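Local coordinates for FAD:protein FMN transferase (Vibrio cholerae, PDB 6NXI) that probably transfers the FMN moiety of FAD onto a threonine hydroxyl of a target flavoprotein, using magnesium or manganese and releasing AMP, at residues 182-190 / 217-225. Residues are numbered along the deposited sequence; the frame is centred on the assembly and turned at random.
Sequences GGEIRLKGL and PGDYAIATS. With MG (magnesium ion), chain D; FAD (flavin-adenine dinucleotide), chain B.
Glu184 lies beside Ala223 where strand 220-225 runs toward the FAD diphosphate and its antiparallel neighbour 184-188 leads away from it. Followed outward, its CB carries a chain that bends at chi2 (47°), and Glu184 CG packs against the Ala223 methyl, CG to CB 4.0 Å. Glu184 CD lies between that methyl and the magnesium. The two carboxylate oxygens have separate partners. Glu184 OE1 binds magnesium at 2.3 Å. Glu184 OE2 faces the partner strand and accepts Thr224 N at 3.2 Å. This N-H arrives 37° out of the carboxylate plane, and the bond probably restrains the group's rotation.

Behind the site, Ile185 and Ile222 exchange two backbone bonds, Ile185 N to Ile222 O (2.9 Å) and Ile222 N to Ile185 O (2.8 Å), which identify a hydrogen-bonded antiparallel pair. On their side of the sheet, Leu187 CD1 meets Ile222 CD1 at 3.7 Å and also the Pro217 ring; Ile199 covers this apolar group. At the far end, Asp219 OD1 takes Gly189 N at 2.8 Å.

Ser225 OG donates to FAD O1A at 2.7 Å. Asp269 and both FAD phosphates share the magnesium with Glu184, the metal-diphosphate site of an ApbE-family flavin transferase.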
loop_
_atom_site.group_PDB
_atom_site.type_symbol
_atom_site.label_atom_id
_atom_site.label_comp_id
_atom_site.label_asym_id
_atom_site.label_seq_id
_atom_site.Cartn_x
_atom_site.Cartn_y
_atom_site.Cartn_z
ATOM N N GLY A 182 -2.549 9.088 -1.588
ATOM C CA GLY A 182 -2.966 8.213 -2.678
ATOM C C GLY A 182 -4.058 7.247 -2.246
ATOM O O GLY A 182 -4.002 6.048 -2.627
ATOM N N GLY A 183 -4.968 7.642 -1.348
ATOM C CA GLY A 183 -6.089 6.802 -0.937
ATOM C C GLY A 183 -5.837 5.942 0.291
ATOM O O GLY A 183 -6.834 5.408 0.830
ATOM N N GLU A 184 -4.586 5.810 0.747
ATOM C CA GLU A 184 -4.278 5.087 1.999
ATOM C C GLU A 184 -4.484 6.094 3.135
ATOM O O GLU A 184 -4.079 7.280 2.955
ATOM C CB GLU A 184 -2.821 4.633 2.024
ATOM C CG GLU A 184 -2.642 3.186 1.566
ATOM C CD GLU A 184 -3.338 2.746 0.296
ATOM O OE1 GLU A 184 -2.648 2.621 -0.737
ATOM O OE2 GLU A 184 -4.620 2.563 0.314
ATOM N N ILE A 185 -5.190 5.677 4.175
ATOM C CA ILE A 185 -5.685 6.600 5.219
ATOM C C ILE A 185 -5.281 6.151 6.613
ATOM O O ILE A 185 -5.303 4.970 6.957
ATOM C CB ILE A 185 -7.206 6.729 5.086
ATOM C CG1 ILE A 185 -7.591 7.276 3.722
ATOM C CG2 ILE A 185 -7.741 7.554 6.241
ATOM C CD1 ILE A 185 -9.091 7.188 3.462
ATOM N N ARG A 186 -5.033 7.122 7.466
ATOM C CA ARG A 186 -4.992 6.852 8.908
ATOM C C ARG A 186 -5.746 7.954 9.652
ATOM O O ARG A 186 -5.544 9.133 9.313
ATOM C CB ARG A 186 -3.562 6.741 9.414
ATOM C CG ARG A 186 -3.512 6.366 10.875
ATOM C CD ARG A 186 -2.170 5.730 11.202
ATOM N NE ARG A 186 -1.939 5.868 12.617
ATOM C CZ ARG A 186 -0.779 5.652 13.207
ATOM N NH1 ARG A 186 0.285 5.323 12.487
ATOM N NH2 ARG A 186 -0.703 5.814 14.530
ATOM N N LEU A 187 -6.562 7.551 10.617
ATOM C CA LEU A 187 -7.489 8.454 11.332
ATOM C C LEU A 187 -7.232 8.433 12.826
ATOM O O LEU A 187 -6.874 7.374 13.380
ATOM C CB LEU A 187 -8.914 7.943 11.140
ATOM C CG LEU A 187 -9.395 7.686 9.732
ATOM C CD1 LEU A 187 -10.785 7.070 9.754
ATOM C CD2 LEU A 187 -9.342 8.998 8.934
ATOM N N LYS A 188 -7.448 9.551 13.468
ATOM C CA LYS A 188 -7.479 9.591 14.939
ATOM C C LYS A 188 -8.506 10.623 15.402
ATOM O O LYS A 188 -8.563 11.705 14.819
ATOM C CB LYS A 188 -6.116 9.905 15.544
ATOM C CG LYS A 188 -6.062 9.532 17.020
ATOM C CD LYS A 188 -4.756 9.924 17.607
ATOM C CE LYS A 188 -4.500 9.259 18.929
ATOM N NZ LYS A 188 -4.896 10.179 20.010
ATOM N N GLY A 189 -9.295 10.280 16.423
ATOM C CA GLY A 189 -10.161 11.245 17.112
ATOM C C GLY A 189 -11.363 11.597 16.290
ATOM O O GLY A 189 -11.940 10.684 15.659
ATOM N N LEU A 190 -11.717 12.871 16.253
ATOM C CA LEU A 190 -13.031 13.351 15.793
ATOM C C LEU A 190 -12.864 14.423 14.714
ATOM O O LEU A 190 -11.892 15.203 14.744
ATOM C CB LEU A 190 -13.788 13.921 16.987
ATOM C CG LEU A 190 -14.006 12.969 18.159
ATOM C CD1 LEU A 190 -14.551 13.741 19.321
ATOM C CD2 LEU A 190 -14.889 11.788 17.784
ATOM N N PRO A 217 -14.195 4.115 10.938
ATOM C CA PRO A 217 -13.220 3.167 11.485
ATOM C C PRO A 217 -12.702 3.442 12.906
ATOM O O PRO A 217 -12.143 2.541 13.505
ATOM C CB PRO A 217 -12.039 3.288 10.529
ATOM C CG PRO A 217 -12.650 3.790 9.251
ATOM C CD PRO A 217 -13.768 4.718 9.667
ATOM N N GLY A 218 -12.893 4.658 13.416
ATOM C CA GLY A 218 -12.292 5.115 14.669
ATOM C C GLY A 218 -10.797 5.298 14.504
ATOM O O GLY A 218 -10.372 5.814 13.439
ATOM N N ASP A 219 -10.018 4.967 15.521
ATOM C CA ASP A 219 -8.560 5.237 15.540
ATOM C C ASP A 219 -7.870 4.056 14.862
ATOM O O ASP A 219 -7.526 3.059 15.526
ATOM C CB ASP A 219 -8.039 5.497 16.946
ATOM C CG ASP A 219 -8.561 6.760 17.595
ATOM O OD1 ASP A 219 -9.322 7.526 16.931
ATOM O OD2 ASP A 219 -8.303 6.916 18.832
ATOM N N TYR A 220 -7.752 4.151 13.556
ATOM C CA TYR A 220 -7.355 3.013 12.691
ATOM C C TYR A 220 -6.796 3.560 11.388
ATOM O O TYR A 220 -7.085 4.711 11.001
ATOM C CB TYR A 220 -8.559 2.149 12.289
ATOM C CG TYR A 220 -8.656 0.760 12.861
ATOM C CD1 TYR A 220 -7.557 -0.074 12.944
ATOM C CD2 TYR A 220 -9.894 0.215 13.167
ATOM C CE1 TYR A 220 -7.656 -1.360 13.446
ATOM C CE2 TYR A 220 -10.013 -1.073 13.660
ATOM C CZ TYR A 220 -8.884 -1.860 13.810
ATOM O OH TYR A 220 -8.976 -3.140 14.272
ATOM N N ALA A 221 -6.029 2.720 10.700
ATOM C CA ALA A 221 -5.647 2.943 9.297
ATOM C C ALA A 221 -6.494 2.041 8.404
ATOM O O ALA A 221 -6.967 0.983 8.858
ATOM C CB ALA A 221 -4.183 2.656 9.107
ATOM N N ILE A 222 -6.727 2.552 7.218
ATOM C CA ILE A 222 -7.495 1.875 6.157
ATOM C C ILE A 222 -6.715 1.922 4.860
ATOM O O ILE A 222 -6.372 2.990 4.394
ATOM C CB ILE A 222 -8.883 2.536 5.982
ATOM C CG1 ILE A 222 -9.586 2.827 7.295
ATOM C CG2 ILE A 222 -9.682 1.648 5.058
ATOM C CD1 ILE A 222 -9.332 4.231 7.862
ATOM N N ALA A 223 -6.629 0.787 4.182
ATOM C CA ALA A 223 -5.971 0.693 2.869
ATOM C C ALA A 223 -6.888 -0.089 1.961
ATOM O O ALA A 223 -7.558 -1.040 2.424
ATOM C CB ALA A 223 -4.633 0.019 2.942
ATOM N N THR A 224 -6.890 0.310 0.695
ATOM C CA THR A 224 -7.705 -0.364 -0.336
ATOM C C THR A 224 -6.845 -0.694 -1.555
ATOM O O THR A 224 -6.168 0.192 -2.065
ATOM C CB THR A 224 -8.881 0.534 -0.738
ATOM O OG1 THR A 224 -9.709 0.770 0.399
ATOM C CG2 THR A 224 -9.740 -0.095 -1.806
ATOM N N SER A 225 -6.912 -1.926 -2.068
ATOM C CA SER A 225 -6.296 -2.275 -3.358
ATOM C C SER A 225 -7.375 -2.665 -4.349
ATOM O O SER A 225 -8.442 -3.079 -3.888
ATOM C CB SER A 225 -5.252 -3.350 -3.176
ATOM O OG SER A 225 -4.073 -2.725 -2.682
HETATM MG MG MG D . -1.415 0.909 -1.625
HETATM P PA FAD B . -1.097 -1.281 -4.189
HETATM O O1A FAD B . -2.295 -2.043 -4.630
HETATM O O2A FAD B . -0.974 -0.858 -2.779
HETATM O O5B FAD B . 0.232 -2.077 -4.585
HETATM C C5B FAD B . 0.434 -2.247 -6.014
HETATM C C4B FAD B . 1.847 -1.893 -6.409
HETATM O O4B FAD B . 2.825 -2.734 -5.750
HETATM C C3B FAD B . 2.078 -2.075 -7.908
HETATM O O3B FAD B . 1.826 -0.846 -8.591
HETATM C C2B FAD B . 3.539 -2.537 -7.981
HETATM O O2B FAD B . 4.423 -1.440 -7.926
HETATM C C1B FAD B . 3.666 -3.368 -6.711
HETATM N N9A FAD B . 3.261 -4.754 -6.801
HETATM C C8A FAD B . 2.486 -5.381 -7.787
HETATM N N7A FAD B . 2.206 -6.621 -7.467
HETATM C C5A FAD B . 2.844 -6.865 -6.267
HETATM C C6A FAD B . 2.932 -8.013 -5.465
HETATM N N6A FAD B . 2.294 -9.169 -5.723
HETATM N N1A FAD B . 3.609 -7.885 -4.307
HETATM C C2A FAD B . 4.231 -6.719 -4.041
HETATM N N3A FAD B . 4.214 -5.566 -4.723
HETATM C C4A FAD B . 3.496 -5.718 -5.849
HETATM N N1 FAD B . 4.757 6.759 -9.146
HETATM C C2 FAD B . 5.231 7.610 -10.121
HETATM O O2 FAD B . 4.662 7.668 -11.234
HETATM N N3 FAD B . 6.295 8.426 -9.905
HETATM C C4 FAD B . 6.977 8.440 -8.716
HETATM O O4 FAD B . 7.952 9.163 -8.563
HETATM C C4X FAD B . 6.530 7.551 -7.682
HETATM N N5 FAD B . 7.175 7.531 -6.534
HETATM C C5X FAD B . 6.735 6.664 -5.560
HETATM C C6 FAD B . 7.425 6.608 -4.332
HETATM C C7 FAD B . 7.050 5.772 -3.301
HETATM C C7M FAD B . 7.834 5.768 -2.008
HETATM C C8 FAD B . 5.913 4.950 -3.484
HETATM C C8M FAD B . 5.452 4.001 -2.409
HETATM C C9 FAD B . 5.221 4.992 -4.699
HETATM C C9A FAD B . 5.602 5.842 -5.747
HETATM N N10 FAD B . 4.948 5.890 -6.984
HETATM C C10 FAD B . 5.383 6.738 -7.988
HETATM C "C1'" FAD B . 3.720 5.096 -7.201
HETATM C "C2'" FAD B . 3.952 3.651 -7.463
HETATM O "O2'" FAD B . 4.671 3.472 -8.679
HETATM C "C3'" FAD B . 2.594 2.937 -7.578
HETATM O "O3'" FAD B . 1.831 3.404 -8.668
HETATM C "C4'" FAD B . 1.688 3.115 -6.374
HETATM O "O4'" FAD B . 2.469 3.056 -5.192
HETATM C "C5'" FAD B . 0.545 2.119 -6.379
HETATM O "O5'" FAD B . -0.138 2.221 -5.105
HETATM P P FAD B . -1.541 1.511 -4.923
HETATM O O1P FAD B . -2.420 1.755 -6.065
HETATM O O2P FAD B . -1.893 1.878 -3.499
HETATM O O3P FAD B . -1.038 0.012 -5.072
HETATM O O HOH W 1 -8.070 3.376 2.031
HETATM O O HOH W 2 -11.696 8.396 13.551
HETATM O O HOH W 3 -11.860 8.109 16.374
HETATM O O HOH W 4 -3.410 -0.612 -1.004
HETATM O O HOH W 5 0.829 1.647 -1.522
#